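Local coordinates for SPCC1919.03c protein (Schizosaccharomyces pombe, PDB 2QRD), which serves as the beta subunit of AMP-activated protein kinase, probably holding the heterotrimer together and directing where the kinase acts when glucose is limited, at residues P32-T44 against L53-A65. Residues are numbered along the deposited sequence; the frame is centred on the assembly and turned at random.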
# COMPACT_ATOMS: atom_id res chain seq x y z
N PRO B 32 -21.25 11.83 19.29
CA PRO B 32 -22.15 10.69 19.07
C PRO B 32 -21.42 9.34 19.17
O PRO B 32 -20.26 9.26 18.82
CB PRO B 32 -22.67 10.92 17.65
CG PRO B 32 -21.70 11.80 17.01
CD PRO B 32 -21.08 12.64 18.07
N PRO B 33 -22.12 8.30 19.66
CA PRO B 33 -21.53 6.96 19.88
C PRO B 33 -20.83 6.38 18.66
O PRO B 33 -19.87 5.62 18.83
CB PRO B 33 -22.74 6.10 20.22
CG PRO B 33 -23.70 7.03 20.81
CD PRO B 33 -23.54 8.32 20.07
N HIS B 34 -21.29 6.74 17.46
CA HIS B 34 -20.77 6.16 16.23
C HIS B 34 -19.37 6.66 15.80
O HIS B 34 -18.71 5.99 15.01
CB HIS B 34 -21.81 6.20 15.09
CG HIS B 34 -22.08 7.57 14.54
ND1 HIS B 34 -22.87 8.49 15.18
CD2 HIS B 34 -21.69 8.15 13.38
CE1 HIS B 34 -22.94 9.60 14.45
NE2 HIS B 34 -22.22 9.41 13.35
N LEU B 35 -18.91 7.79 16.35
CA LEU B 35 -17.54 8.31 16.10
C LEU B 35 -16.50 7.87 17.14
O LEU B 35 -15.40 8.43 17.22
CB LEU B 35 -17.54 9.84 16.00
CG LEU B 35 -18.12 10.50 14.74
CD1 LEU B 35 -18.57 11.92 15.04
CD2 LEU B 35 -17.13 10.46 13.57
N GLU B 36 -16.87 6.88 17.93
CA GLU B 36 -16.00 6.35 18.97
C GLU B 36 -15.16 5.18 18.50
O GLU B 36 -14.10 4.92 19.05
CB GLU B 36 -16.83 5.97 20.22
CG GLU B 36 -17.15 7.18 21.12
CD GLU B 36 -18.21 6.90 22.18
OE1 GLU B 36 -18.35 5.73 22.61
OE2 GLU B 36 -18.90 7.87 22.59
N LYS B 37 -15.63 4.45 17.50
CA LYS B 37 -14.86 3.30 17.04
C LYS B 37 -14.45 3.46 15.58
O LYS B 37 -15.28 3.70 14.72
CB LYS B 37 -15.61 1.97 17.29
CG LYS B 37 -16.92 1.82 16.49
CD LYS B 37 -17.70 0.56 16.87
CE LYS B 37 -19.17 0.67 16.46
NZ LYS B 37 -19.97 -0.49 16.97
N CYS B 38 -13.16 3.29 15.34
CA CYS B 38 -12.60 3.35 14.00
C CYS B 38 -12.28 1.92 13.51
O CYS B 38 -11.69 1.14 14.26
CB CYS B 38 -11.38 4.28 13.99
SG CYS B 38 -10.41 4.18 12.50
N ILE B 39 -12.70 1.58 12.28
CA ILE B 39 -12.57 0.20 11.78
C ILE B 39 -11.15 -0.21 11.48
O ILE B 39 -10.89 -1.39 11.25
CB ILE B 39 -13.45 -0.15 10.52
CG1 ILE B 39 -12.98 0.58 9.25
CG2 ILE B 39 -14.96 -0.00 10.81
CD1 ILE B 39 -13.50 -0.03 7.96
N LEU B 40 -10.22 0.75 11.48
CA LEU B 40 -8.81 0.43 11.22
C LEU B 40 -8.22 -0.33 12.38
O LEU B 40 -7.27 -1.09 12.20
CB LEU B 40 -7.97 1.66 10.91
CG LEU B 40 -7.90 2.06 9.44
CD1 LEU B 40 -7.02 3.26 9.29
CD2 LEU B 40 -7.38 0.91 8.55
N ASN B 41 -8.78 -0.12 13.57
CA ASN B 41 -8.33 -0.80 14.77
C ASN B 41 -8.71 -2.28 14.79
O ASN B 41 -8.53 -2.97 15.79
CB ASN B 41 -8.89 -0.10 15.99
CG ASN B 41 -8.41 1.28 16.08
OD1 ASN B 41 -7.35 1.59 15.58
ND2 ASN B 41 -9.19 2.14 16.71
N SER B 42 -9.24 -2.74 13.66
CA SER B 42 -9.64 -4.12 13.48
C SER B 42 -8.60 -4.86 12.61
O SER B 42 -8.01 -4.28 11.70
CB SER B 42 -11.04 -4.14 12.85
OG SER B 42 -11.24 -5.28 12.04
N ASN B 43 -8.38 -6.13 12.94
CA ASN B 43 -7.54 -7.04 12.12
C ASN B 43 -7.97 -8.47 12.43
O ASN B 43 -7.16 -9.36 12.66
CB ASN B 43 -6.03 -6.82 12.36
CG ASN B 43 -5.16 -7.42 11.24
OD1 ASN B 43 -5.66 -7.91 10.22
ND2 ASN B 43 -3.84 -7.40 11.44
N THR B 44 -9.28 -8.70 12.41
CA THR B 44 -9.85 -9.96 12.87
C THR B 44 -9.27 -11.14 12.09
O THR B 44 -9.11 -12.23 12.64
CB THR B 44 -11.38 -9.97 12.75
OG1 THR B 44 -11.77 -9.20 11.60
CG2 THR B 44 -12.02 -9.37 13.99
N LEU B 53 -10.95 -5.65 6.24
CA LEU B 53 -11.60 -4.90 7.31
C LEU B 53 -13.05 -5.31 7.36
O LEU B 53 -13.55 -5.93 6.42
CB LEU B 53 -11.49 -3.40 7.06
CG LEU B 53 -10.09 -2.81 6.99
CD1 LEU B 53 -10.25 -1.42 6.47
CD2 LEU B 53 -9.51 -2.79 8.39
N PRO B 54 -13.75 -4.98 8.48
CA PRO B 54 -15.20 -5.12 8.43
C PRO B 54 -15.80 -4.03 7.53
O PRO B 54 -15.13 -3.03 7.21
CB PRO B 54 -15.64 -4.94 9.88
CG PRO B 54 -14.52 -4.21 10.55
CD PRO B 54 -13.27 -4.53 9.81
N ASN B 55 -17.04 -4.24 7.09
CA ASN B 55 -17.78 -3.23 6.36
C ASN B 55 -17.98 -1.99 7.22
O ASN B 55 -18.27 -2.09 8.41
CB ASN B 55 -19.12 -3.78 5.86
CG ASN B 55 -18.94 -4.86 4.81
OD1 ASN B 55 -17.87 -4.98 4.20
ND2 ASN B 55 -19.96 -5.66 4.61
N PRO B 56 -17.79 -0.82 6.62
CA PRO B 56 -17.85 0.38 7.45
C PRO B 56 -19.28 0.86 7.64
O PRO B 56 -20.18 0.48 6.90
CB PRO B 56 -17.06 1.40 6.64
CG PRO B 56 -17.32 1.01 5.22
CD PRO B 56 -17.52 -0.50 5.20
N ASN B 57 -19.48 1.68 8.66
CA ASN B 57 -20.71 2.43 8.81
C ASN B 57 -20.75 3.45 7.66
O ASN B 57 -19.86 4.31 7.54
CB ASN B 57 -20.69 3.12 10.18
CG ASN B 57 -21.98 3.81 10.53
OD1 ASN B 57 -22.88 3.99 9.70
ND2 ASN B 57 -22.09 4.21 11.78
N HIS B 58 -21.76 3.31 6.81
CA HIS B 58 -21.98 4.19 5.67
C HIS B 58 -22.03 5.67 6.06
O HIS B 58 -21.68 6.52 5.25
CB HIS B 58 -23.24 3.80 4.89
CG HIS B 58 -23.33 2.33 4.57
ND1 HIS B 58 -22.25 1.58 4.13
CD2 HIS B 58 -24.38 1.47 4.63
CE1 HIS B 58 -22.63 0.33 3.95
NE2 HIS B 58 -23.91 0.24 4.23
N VAL B 59 -22.42 5.98 7.30
CA VAL B 59 -22.37 7.39 7.72
C VAL B 59 -20.94 7.91 8.00
O VAL B 59 -20.77 9.12 8.11
CB VAL B 59 -23.36 7.76 8.89
CG1 VAL B 59 -24.82 7.45 8.53
CG2 VAL B 59 -22.94 7.10 10.20
N LEU B 60 -19.95 7.02 8.11
CA LEU B 60 -18.58 7.44 8.45
C LEU B 60 -17.63 7.42 7.25
O LEU B 60 -16.40 7.48 7.39
CB LEU B 60 -18.01 6.59 9.58
CG LEU B 60 -18.79 6.50 10.90
CD1 LEU B 60 -18.20 5.43 11.83
CD2 LEU B 60 -18.86 7.87 11.58
N LEU B 61 -18.21 7.32 6.06
CA LEU B 61 -17.51 7.50 4.81
C LEU B 61 -16.89 8.91 4.65
O LEU B 61 -17.53 9.93 4.91
CB LEU B 61 -18.45 7.16 3.65
CG LEU B 61 -18.38 5.75 3.04
CD1 LEU B 61 -17.87 4.69 4.00
CD2 LEU B 61 -19.72 5.34 2.46
N ASN B 62 -15.63 8.93 4.24
CA ASN B 62 -14.83 10.15 4.08
C ASN B 62 -14.86 11.13 5.26
O ASN B 62 -14.86 12.33 5.09
CB ASN B 62 -15.05 10.80 2.70
CG ASN B 62 -14.49 9.92 1.53
OD1 ASN B 62 -15.19 9.66 0.55
ND2 ASN B 62 -13.24 9.46 1.66
N HIS B 63 -14.88 10.56 6.46
CA HIS B 63 -14.49 11.24 7.68
C HIS B 63 -13.02 10.97 7.94
O HIS B 63 -12.55 9.83 7.86
CB HIS B 63 -15.31 10.74 8.88
CG HIS B 63 -16.72 11.25 8.90
ND1 HIS B 63 -17.13 12.28 9.71
CD2 HIS B 63 -17.81 10.88 8.18
CE1 HIS B 63 -18.41 12.53 9.50
NE2 HIS B 63 -18.84 11.70 8.57
N LEU B 64 -12.27 12.02 8.24
CA LEU B 64 -10.88 11.88 8.55
C LEU B 64 -10.66 11.08 9.86
O LEU B 64 -11.27 11.40 10.90
CB LEU B 64 -10.22 13.27 8.64
CG LEU B 64 -8.85 13.35 9.35
CD1 LEU B 64 -7.77 12.68 8.50
CD2 LEU B 64 -8.47 14.77 9.69
N ALA B 65 -9.80 10.06 9.82
CA ALA B 65 -9.25 9.47 11.04
C ALA B 65 -7.72 9.74 11.15
O ALA B 65 -7.07 10.12 10.18
CB ALA B 65 -9.59 7.96 11.13
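The side chains of L53 and I39 cross at about a right angle, CD1 of L53 lying 3.8 Å from CD1 of I39, while the other methyl of L53 rests against the backbone carbonyls of I39 and S42. CD of P54 lies 3.1 Å from OG of S42, and CG of P54 sits 4.2 Å from CB of I39. The first torsion of I39 (69°) sets CG1 between the backbone N and the carbonyl carbon, directing CD1 toward L53 and P54; CD1 then also reaches CB of P56. N57 closes an Asx turn, OD1 accepting from V59 N at 3.2 Å with the donor well above the carbonyl plane. The turn presents V59 and L60 to H34: CG2 of V59 comes to 3.6 Å from CD2 of H34, and CD2 of L60 meets the same carbon at the ring edge, also packing on CD2 of L35. That L35 methyl lies obliquely to the ring of H63, whose ND1 is hydrogen-bonded to OD1 of D93 of the ssp2 kinase chain. A65 CB touches C38 SG at 4.1 Å. Side-chain packing thus joins two largely irregular segments of the beta-subunit interaction domain, the second entering antiparallel strand 65-67, where A65 pairs with a kinase-subunit strand, extending the sheet across the interface.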